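Local atomic coordinates of ferric-siderophore receptor protein (Streptomyces coelicolor, PDB entry 2X4L), a protein that probably binds ferric siderophores at the cell surface and hands them to a membrane transporter for iron uptake. Residues 29-34 with 163-168; 190-195 with 316-321; 228-233 with 312-317. All coordinates share one frame; numbering follows the deposited sequence.

In the fold
Contact 1 lies far from the other two: its centre is about 36 Å from that of contact 2 and about 32 Å from that of contact 3, which is consistent with opposite lobes of a siderophore-binding protein. Helix 173-195, which follows helix 153-165 of contact 1 in the chain, runs on to contact 2. Contacts 2 and 3 have centres about 6 Å apart and share helix 304-320, with Glu316 and Ala317 common to both. They also touch directly: Ile318 CD1 is 3.9 Å from Val230 CG2, and Ala193 CB is 3.5 Å from Gly229 C. In this family the ligand generally binds in the cleft between the lobes.

Contact 1. Residues 29-34 with 163-168; sequences WSFKDD and AESLGA
Trp29 presents the nitrogen of its indole to the hydroxyl of Ser165, and this bond is the tight part of the contact. NE1 donates to Ser165 OG across 2.8 Å at an N-H...O angle of 158°, with OG at the ring edge and only 12° out of the indole plane. The same oxygen also bonds to the carbonyl of Leu162, one turn back in the helix, so it accepts from the ring and donates to the backbone. Its position follows from the Ser165 torsion (chi1 80°), which sets OG between the backbone N and the carbonyl carbon. Next along the ring, Trp29 CD1 comes within 3.3 Å of Ser165 O. Leu166 meets the indole differently: its CD2 stands 3.2 Å above the ring plane, offset toward the rim, and lies 3.7 Å from Trp29 CE2.

The packing is looser beside Phe31, whose CD1 is 4.2 Å from Ser165 OG. Ser30, between the two aromatic residues, points away to the exposed side of the strand. Beyond Leu166 the helix ends in a Schellman motif at Gly167, whose phi is positive.

Strand 29-32 pairs antiparallel with strand 38-41, and its two aromatic side chains reach Val143 of strand 142-146 and Leu162 of helix 153-165, wedged between the small hairpin and the parallel sheet's edge.

Contact 2. Residues 190-195 with 316-321; sequences RAAAKA and EAIENA
Ala192 and Glu319 bring the two helices to their nearest backbone approach, with CA atoms 5.6 Å apart. Over these short segments the axes come within 8.9 Å and run in nearly the same direction, at 26° to each other. The small methyl of Ala192 is consistent with so close an approach.

Glu319 can be followed outward. Its CB, 4.9 Å from Ala192 CB, is not yet in contact. The next carbon, CG, is anti to the carbonyl carbon (chi1 -71°), and this turn sets it 3.7 Å from Ala192 CB, the main apolar touch of the side chain. The chain then stays extended, and CD passes alongside the same methyl. At the tip, OE2 lies 4.0 Å from Ala192 CB, but its strongest partner is Arg188, one turn earlier in the first helix, whose NE forms a salt bridge with it. The aliphatic part of the glutamate therefore packs on the alanine while its charged end is held by Arg188, on the same helix as that alanine.

This pairing is part of the two-lobed binding-protein fold of the family, in which a long helix, here probably 173-195, links the lobes; helix 304-320 packs against its C-terminal end.

Ile318 fills the other side of the contact. Its CG2 is anti to the backbone N and rests 3.6 Å from Ala192 O, with Ala192 CB 4.2 Å away. Where helix 304-320 ends, Lys196 NZ, just past the first segment, hydrogen-bonds the carbonyl oxygens of Ile318, Glu319 and Ala321.

Contact 3. Residues 228-233 with 312-317; sequences LGVNFV and DNLAEA
Val230 and Phe232 both meet a single methyl of Leu314, in what is consistent with the C-terminal lobe of the two-lobed solute-binding fold. There a short, weakly bonded strand of the mixed sheet faces the last long helix of the chain, 304-320. The backbones stay well apart, the nearest CA pair, Val230 and Ala315, being 9.2 Å from each other, so the side chains alone bridge the gap.

Along the first segment, the chain comes out of helix 220-227 and turns at Gly229, where a positive phi of 109° and two bonds back into the last helical turn make a Schellman motif. The turn delivers Val230, whose side chain points toward the helix and whose CG2 lies 4.3 Å from Leu314 CD2. Asn231 instead faces elsewhere, its ND2 bonding to Pro197 O, while its backbone pairs with Val201 of strand 200-206. Phe232 brings its ring back to the helix: CZ is 4.5 Å from Leu314 CD2, which approaches the ring obliquely. Phe225 and Ile264 touch both Phe232 and Leu314, so the contact belongs to a wider apolar core.

Leu314 reaches this far because it is fully extended, with CG anti to the backbone N (chi1 180°) and CD2 anti to CA. Its CD2 closes a loose triangle with Val230 CG2 and Phe232 CZ, themselves 5.0 Å apart.

Contact 1. Residues 29-34 with 163-168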
loop_
_atom_site.group_PDB
_atom_site.type_symbol
_atom_site.label_atom_id
_atom_site.label_comp_id
_atom_site.label_asym_id
_atom_site.label_seq_id
_atom_site.Cartn_x
_atom_site.Cartn_y
_atom_site.Cartn_z
ATOM N N TRP A 29 -10.731 17.528 -19.289
ATOM C CA TRP A 29 -10.178 17.023 -18.050
ATOM C C TRP A 29 -8.690 17.211 -18.039
ATOM O O TRP A 29 -8.021 16.902 -19.054
ATOM C CB TRP A 29 -10.433 15.485 -18.038
ATOM C CG TRP A 29 -9.747 14.763 -16.838
ATOM C CD1 TRP A 29 -10.150 14.766 -15.501
ATOM C CD2 TRP A 29 -8.565 13.947 -16.869
ATOM N NE1 TRP A 29 -9.325 14.003 -14.759
ATOM C CE2 TRP A 29 -8.327 13.525 -15.556
ATOM C CE3 TRP A 29 -7.668 13.546 -17.883
ATOM C CZ2 TRP A 29 -7.278 12.688 -15.230
ATOM C CZ3 TRP A 29 -6.582 12.634 -17.519
ATOM C CH2 TRP A 29 -6.409 12.285 -16.223
ATOM N N SER A 30 -8.153 17.667 -16.899
ATOM C CA SER A 30 -6.710 17.909 -16.766
ATOM C C SER A 30 -6.270 17.356 -15.395
ATOM O O SER A 30 -6.971 17.510 -14.361
ATOM C CB SER A 30 -6.481 19.428 -16.909
ATOM O OG SER A 30 -5.132 19.741 -16.709
ATOM N N PHE A 31 -5.102 16.734 -15.332
ATOM C CA PHE A 31 -4.520 16.405 -14.039
ATOM C C PHE A 31 -3.005 16.450 -14.104
ATOM O O PHE A 31 -2.394 15.809 -14.973
ATOM C CB PHE A 31 -4.943 14.992 -13.622
ATOM C CG PHE A 31 -4.557 14.657 -12.191
ATOM C CD1 PHE A 31 -5.278 15.234 -11.140
ATOM C CD2 PHE A 31 -3.513 13.746 -11.899
ATOM C CE1 PHE A 31 -4.953 14.944 -9.816
ATOM C CE2 PHE A 31 -3.156 13.550 -10.620
ATOM C CZ PHE A 31 -3.879 14.034 -9.570
ATOM N N LYS A 32 -2.373 17.109 -13.156
ATOM C CA LYS A 32 -0.920 17.154 -13.084
ATOM C C LYS A 32 -0.493 16.105 -12.022
ATOM O O LYS A 32 -0.852 16.243 -10.865
ATOM C CB LYS A 32 -0.457 18.551 -12.735
ATOM C CG LYS A 32 1.095 18.647 -12.652
ATOM C CD LYS A 32 1.556 20.135 -12.233
ATOM C CE LYS A 32 3.067 20.195 -11.945
ATOM N NZ LYS A 32 3.919 20.500 -13.175
ATOM N N ASP A 33 0.218 15.070 -12.430
ATOM C CA ASP A 33 0.581 14.021 -11.480
ATOM C C ASP A 33 1.888 14.249 -10.707
ATOM O O ASP A 33 2.462 15.379 -10.761
ATOM C CB ASP A 33 0.641 12.626 -12.187
ATOM C CG ASP A 33 1.928 12.417 -13.046
ATOM O OD1 ASP A 33 2.799 13.333 -13.052
ATOM O OD2 ASP A 33 2.128 11.355 -13.611
ATOM N N ASP A 34 2.338 13.250 -9.977
ATOM C CA ASP A 34 3.483 13.449 -9.056
ATOM C C ASP A 34 4.830 13.284 -9.722
ATOM O O ASP A 34 5.915 13.388 -9.023
ATOM C CB ASP A 34 3.396 12.500 -7.866
ATOM C CG ASP A 34 2.279 12.892 -6.950
ATOM O OD1 ASP A 34 1.891 14.107 -6.892
ATOM O OD2 ASP A 34 1.869 12.001 -6.183
ATOM N N ALA A 163 -9.536 11.455 -7.933
ATOM C CA ALA A 163 -10.864 10.895 -8.024
ATOM C C ALA A 163 -11.976 11.942 -8.296
ATOM O O ALA A 163 -12.836 11.730 -9.153
ATOM C CB ALA A 163 -11.143 10.127 -6.719
ATOM N N GLU A 164 -11.912 13.080 -7.612
ATOM C CA GLU A 164 -12.855 14.201 -7.859
ATOM C C GLU A 164 -12.770 14.692 -9.305
ATOM O O GLU A 164 -13.825 14.907 -9.964
ATOM C CB GLU A 164 -12.760 15.335 -6.815
ATOM C CG GLU A 164 -14.020 16.283 -6.915
ATOM C CD GLU A 164 -13.963 17.507 -5.969
ATOM O OE1 GLU A 164 -13.335 17.351 -4.936
ATOM O OE2 GLU A 164 -14.486 18.643 -6.261
ATOM N N SER A 165 -11.554 14.772 -9.856
ATOM C CA SER A 165 -11.412 15.234 -11.265
ATOM C C SER A 165 -12.065 14.253 -12.228
ATOM O O SER A 165 -12.550 14.623 -13.284
ATOM C CB SER A 165 -9.939 15.336 -11.598
ATOM O OG SER A 165 -9.292 14.106 -11.925
ATOM N N LEU A 166 -12.069 12.985 -11.853
ATOM C CA LEU A 166 -12.675 11.943 -12.676
ATOM C C LEU A 166 -14.211 11.761 -12.480
ATOM O O LEU A 166 -14.829 10.872 -13.132
ATOM C CB LEU A 166 -11.933 10.582 -12.421
ATOM C CG LEU A 166 -10.466 10.626 -12.819
ATOM C CD1 LEU A 166 -9.810 9.365 -12.286
ATOM C CD2 LEU A 166 -10.360 10.649 -14.315
ATOM N N GLY A 167 -14.818 12.539 -11.605
ATOM C CA GLY A 167 -16.272 12.458 -11.482
ATOM C C GLY A 167 -16.810 11.985 -10.161
ATOM O O GLY A 167 -18.041 11.812 -10.012
ATOM N N ALA A 168 -15.931 11.824 -9.173
ATOM C CA ALA A 168 -16.403 11.441 -7.833
ATOM C C ALA A 168 -17.170 12.597 -7.141
ATOM O O ALA A 168 -17.096 13.738 -7.565
ATOM C CB ALA A 168 -15.251 10.999 -7.007
#

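Contact 2. Residues 190-195 with 316-321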
loop_
_atom_site.group_PDB
_atom_site.type_symbol
_atom_site.label_atom_id
_atom_site.label_comp_id
_atom_site.label_asym_id
_atom_site.label_seq_id
_atom_site.Cartn_x
_atom_site.Cartn_y
_atom_site.Cartn_z
ATOM N N ARG A 190 -2.340 8.318 17.670
ATOM C CA ARG A 190 -1.488 9.269 18.413
ATOM C C ARG A 190 -1.630 9.096 19.891
ATOM O O ARG A 190 -0.605 9.104 20.630
ATOM C CB ARG A 190 -1.787 10.731 18.034
ATOM C CG ARG A 190 -0.860 11.730 18.672
ATOM C CD ARG A 190 -1.218 13.186 18.335
ATOM N NE ARG A 190 -1.120 13.478 16.910
ATOM C CZ ARG A 190 -2.138 13.669 16.046
ATOM N NH1 ARG A 190 -3.428 13.565 16.408
ATOM N NH2 ARG A 190 -1.884 14.007 14.772
ATOM N N ALA A 191 -2.886 8.931 20.333
ATOM C CA ALA A 191 -3.148 8.736 21.793
ATOM C C ALA A 191 -2.553 7.410 22.275
ATOM O O ALA A 191 -1.971 7.370 23.345
ATOM C CB ALA A 191 -4.688 8.760 22.064
ATOM N N ALA A 192 -2.719 6.360 21.458
ATOM C CA ALA A 192 -2.236 5.041 21.879
ATOM C C ALA A 192 -0.689 5.130 22.062
ATOM O O ALA A 192 -0.118 4.549 22.959
ATOM C CB ALA A 192 -2.617 4.007 20.862
ATOM N N ALA A 193 -0.011 5.793 21.110
ATOM C CA ALA A 193 1.438 5.859 21.117
ATOM C C ALA A 193 1.909 6.726 22.266
ATOM O O ALA A 193 2.953 6.395 22.885
ATOM C CB ALA A 193 1.919 6.346 19.759
ATOM N N LYS A 194 1.131 7.758 22.628
ATOM C CA LYS A 194 1.437 8.526 23.828
ATOM C C LYS A 194 1.272 7.722 25.130
ATOM O O LYS A 194 2.093 7.881 26.111
ATOM C CB LYS A 194 0.551 9.801 23.867
ATOM C CG LYS A 194 0.967 10.718 24.984
ATOM C CD LYS A 194 0.083 11.903 25.087
ATOM C CE LYS A 194 -0.399 12.417 23.765
ATOM N NZ LYS A 194 -1.802 12.777 24.135
ATOM N N ALA A 195 0.212 6.903 25.163
ATOM C CA ALA A 195 -0.014 6.045 26.359
ATOM C C ALA A 195 0.980 4.930 26.548
ATOM O O ALA A 195 1.123 4.433 27.672
ATOM C CB ALA A 195 -1.432 5.487 26.363
ATOM N N GLU A 316 -5.037 -0.398 18.019
ATOM C CA GLU A 316 -5.557 -1.488 18.834
ATOM C C GLU A 316 -4.414 -2.375 19.356
ATOM O O GLU A 316 -4.415 -2.769 20.523
ATOM C CB GLU A 316 -6.555 -2.307 18.004
ATOM C CG GLU A 316 -7.127 -3.498 18.777
ATOM C CD GLU A 316 -8.065 -4.282 17.919
ATOM O OE1 GLU A 316 -7.771 -4.678 16.777
ATOM O OE2 GLU A 316 -9.185 -4.474 18.381
ATOM N N ALA A 317 -3.456 -2.710 18.495
ATOM C CA ALA A 317 -2.408 -3.574 18.884
ATOM C C ALA A 317 -1.566 -2.902 19.987
ATOM O O ALA A 317 -1.261 -3.503 21.011
ATOM C CB ALA A 317 -1.510 -3.924 17.648
ATOM N N ILE A 318 -1.296 -1.597 19.800
ATOM C CA ILE A 318 -0.483 -0.893 20.808
ATOM C C ILE A 318 -1.230 -0.727 22.119
ATOM O O ILE A 318 -0.663 -0.911 23.196
ATOM C CB ILE A 318 -0.030 0.483 20.224
ATOM C CG1 ILE A 318 1.027 0.209 19.097
ATOM C CG2 ILE A 318 0.666 1.380 21.330
ATOM C CD1 ILE A 318 1.352 1.533 18.338
ATOM N N GLU A 319 -2.502 -0.401 22.028
ATOM C CA GLU A 319 -3.350 -0.238 23.241
ATOM C C GLU A 319 -3.332 -1.474 24.120
ATOM O O GLU A 319 -3.282 -1.351 25.344
ATOM C CB GLU A 319 -4.835 0.076 22.817
ATOM C CG GLU A 319 -4.999 1.458 22.226
ATOM C CD GLU A 319 -6.199 1.600 21.332
ATOM O OE1 GLU A 319 -6.992 0.585 21.181
ATOM O OE2 GLU A 319 -6.378 2.698 20.724
ATOM N N ASN A 320 -3.324 -2.636 23.471
ATOM C CA ASN A 320 -3.465 -3.900 24.217
ATOM C C ASN A 320 -2.165 -4.644 24.409
ATOM O O ASN A 320 -2.158 -5.611 25.197
ATOM C CB ASN A 320 -4.496 -4.686 23.505
ATOM C CG ASN A 320 -5.840 -3.953 23.582
ATOM O OD1 ASN A 320 -6.325 -3.301 22.613
ATOM N ND2 ASN A 320 -6.440 -3.983 24.791
ATOM N N ALA A 321 -1.072 -4.156 23.827
ATOM C CA ALA A 321 0.173 -4.920 23.862
ATOM C C ALA A 321 0.803 -4.934 25.262
ATOM O O ALA A 321 0.807 -3.935 25.990
ATOM C CB ALA A 321 1.151 -4.260 22.895
#

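Contact 3. Residues 228-233 with 312-317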
loop_
_atom_site.group_PDB
_atom_site.type_symbol
_atom_site.label_atom_id
_atom_site.label_comp_id
_atom_site.label_asym_id
_atom_site.label_seq_id
_atom_site.Cartn_x
_atom_site.Cartn_y
_atom_site.Cartn_z
ATOM N N LEU A 228 3.087 10.101 14.039
ATOM C CA LEU A 228 2.008 10.116 15.053
ATOM C C LEU A 228 2.554 9.600 16.374
ATOM O O LEU A 228 1.847 9.654 17.412
ATOM C CB LEU A 228 0.843 9.207 14.601
ATOM C CG LEU A 228 0.117 9.745 13.338
ATOM C CD1 LEU A 228 -0.916 8.710 12.873
ATOM C CD2 LEU A 228 -0.639 10.996 13.719
ATOM N N GLY A 229 3.824 9.202 16.439
ATOM C CA GLY A 229 4.506 8.920 17.709
ATOM C C GLY A 229 4.793 7.452 17.994
ATOM O O GLY A 229 5.364 7.160 19.032
ATOM N N VAL A 230 4.516 6.580 17.050
ATOM C CA VAL A 230 4.756 5.122 17.231
ATOM C C VAL A 230 6.257 4.870 17.369
ATOM O O VAL A 230 7.039 5.504 16.642
ATOM C CB VAL A 230 4.167 4.316 16.106
ATOM C CG1 VAL A 230 4.500 2.820 16.248
ATOM C CG2 VAL A 230 2.654 4.426 16.152
ATOM N N ASN A 231 6.612 3.997 18.304
ATOM C CA ASN A 231 8.019 3.623 18.584
ATOM C C ASN A 231 8.339 2.428 17.689
ATOM O O ASN A 231 7.935 1.287 17.981
ATOM C CB ASN A 231 8.086 3.251 20.073
ATOM C CG ASN A 231 9.456 2.838 20.514
ATOM O OD1 ASN A 231 10.359 2.709 19.690
ATOM N ND2 ASN A 231 9.585 2.478 21.818
ATOM N N PHE A 232 9.029 2.690 16.611
ATOM C CA PHE A 232 9.482 1.601 15.716
ATOM C C PHE A 232 10.867 1.144 15.976
ATOM O O PHE A 232 11.794 1.963 16.277
ATOM C CB PHE A 232 9.433 2.020 14.236
ATOM C CG PHE A 232 8.024 1.997 13.682
ATOM C CD1 PHE A 232 7.270 3.128 13.758
ATOM C CD2 PHE A 232 7.471 0.831 13.156
ATOM C CE1 PHE A 232 5.941 3.095 13.253
ATOM C CE2 PHE A 232 6.158 0.783 12.657
ATOM C CZ PHE A 232 5.402 1.925 12.758
ATOM N N VAL A 233 11.059 -0.165 15.784
ATOM C CA VAL A 233 12.410 -0.723 15.557
ATOM C C VAL A 233 12.936 -0.138 14.250
ATOM O O VAL A 233 12.228 -0.121 13.227
ATOM C CB VAL A 233 12.337 -2.268 15.399
ATOM C CG1 VAL A 233 13.712 -2.826 14.959
ATOM C CG2 VAL A 233 11.946 -2.826 16.706
ATOM N N ASP A 312 -6.476 2.171 12.834
ATOM C CA ASP A 312 -7.187 1.469 13.944
ATOM C C ASP A 312 -6.451 0.194 14.311
ATOM O O ASP A 312 -6.401 -0.122 15.510
ATOM C CB ASP A 312 -8.656 1.142 13.523
ATOM C CG ASP A 312 -9.570 2.298 13.674
ATOM O OD1 ASP A 312 -9.404 3.163 14.596
ATOM O OD2 ASP A 312 -10.557 2.369 12.874
ATOM N N ASN A 313 -5.998 -0.587 13.316
ATOM C CA ASN A 313 -5.449 -1.908 13.699
ATOM C C ASN A 313 -4.171 -1.725 14.516
ATOM O O ASN A 313 -3.916 -2.450 15.498
ATOM C CB ASN A 313 -5.097 -2.751 12.470
ATOM C CG ASN A 313 -6.300 -3.245 11.764
ATOM O OD1 ASN A 313 -7.441 -3.215 12.282
ATOM N ND2 ASN A 313 -6.037 -3.666 10.513
ATOM N N LEU A 314 -3.340 -0.792 14.105
ATOM C CA LEU A 314 -2.085 -0.542 14.818
ATOM C C LEU A 314 -2.340 0.106 16.196
ATOM O O LEU A 314 -1.717 -0.285 17.187
ATOM C CB LEU A 314 -1.131 0.326 13.932
ATOM C CG LEU A 314 0.209 0.628 14.629
ATOM C CD1 LEU A 314 0.996 -0.650 15.025
ATOM C CD2 LEU A 314 1.071 1.360 13.651
ATOM N N ALA A 315 -3.276 1.090 16.223
ATOM C CA ALA A 315 -3.674 1.571 17.537
ATOM C C ALA A 315 -4.155 0.469 18.510
ATOM O O ALA A 315 -3.730 0.425 19.661
ATOM C CB ALA A 315 -4.759 2.653 17.428
ATOM N N GLU A 316 -5.037 -0.398 18.019
ATOM C CA GLU A 316 -5.557 -1.488 18.834
ATOM C C GLU A 316 -4.414 -2.375 19.356
ATOM O O GLU A 316 -4.415 -2.769 20.523
ATOM C CB GLU A 316 -6.555 -2.307 18.004
ATOM C CG GLU A 316 -7.127 -3.498 18.777
ATOM C CD GLU A 316 -8.065 -4.282 17.919
ATOM O OE1 GLU A 316 -7.771 -4.678 16.777
ATOM O OE2 GLU A 316 -9.185 -4.474 18.381
ATOM N N ALA A 317 -3.456 -2.710 18.495
ATOM C CA ALA A 317 -2.408 -3.574 18.884
ATOM C C ALA A 317 -1.566 -2.902 19.987
ATOM O O ALA A 317 -1.261 -3.503 21.011
ATOM C CB ALA A 317 -1.510 -3.924 17.648
#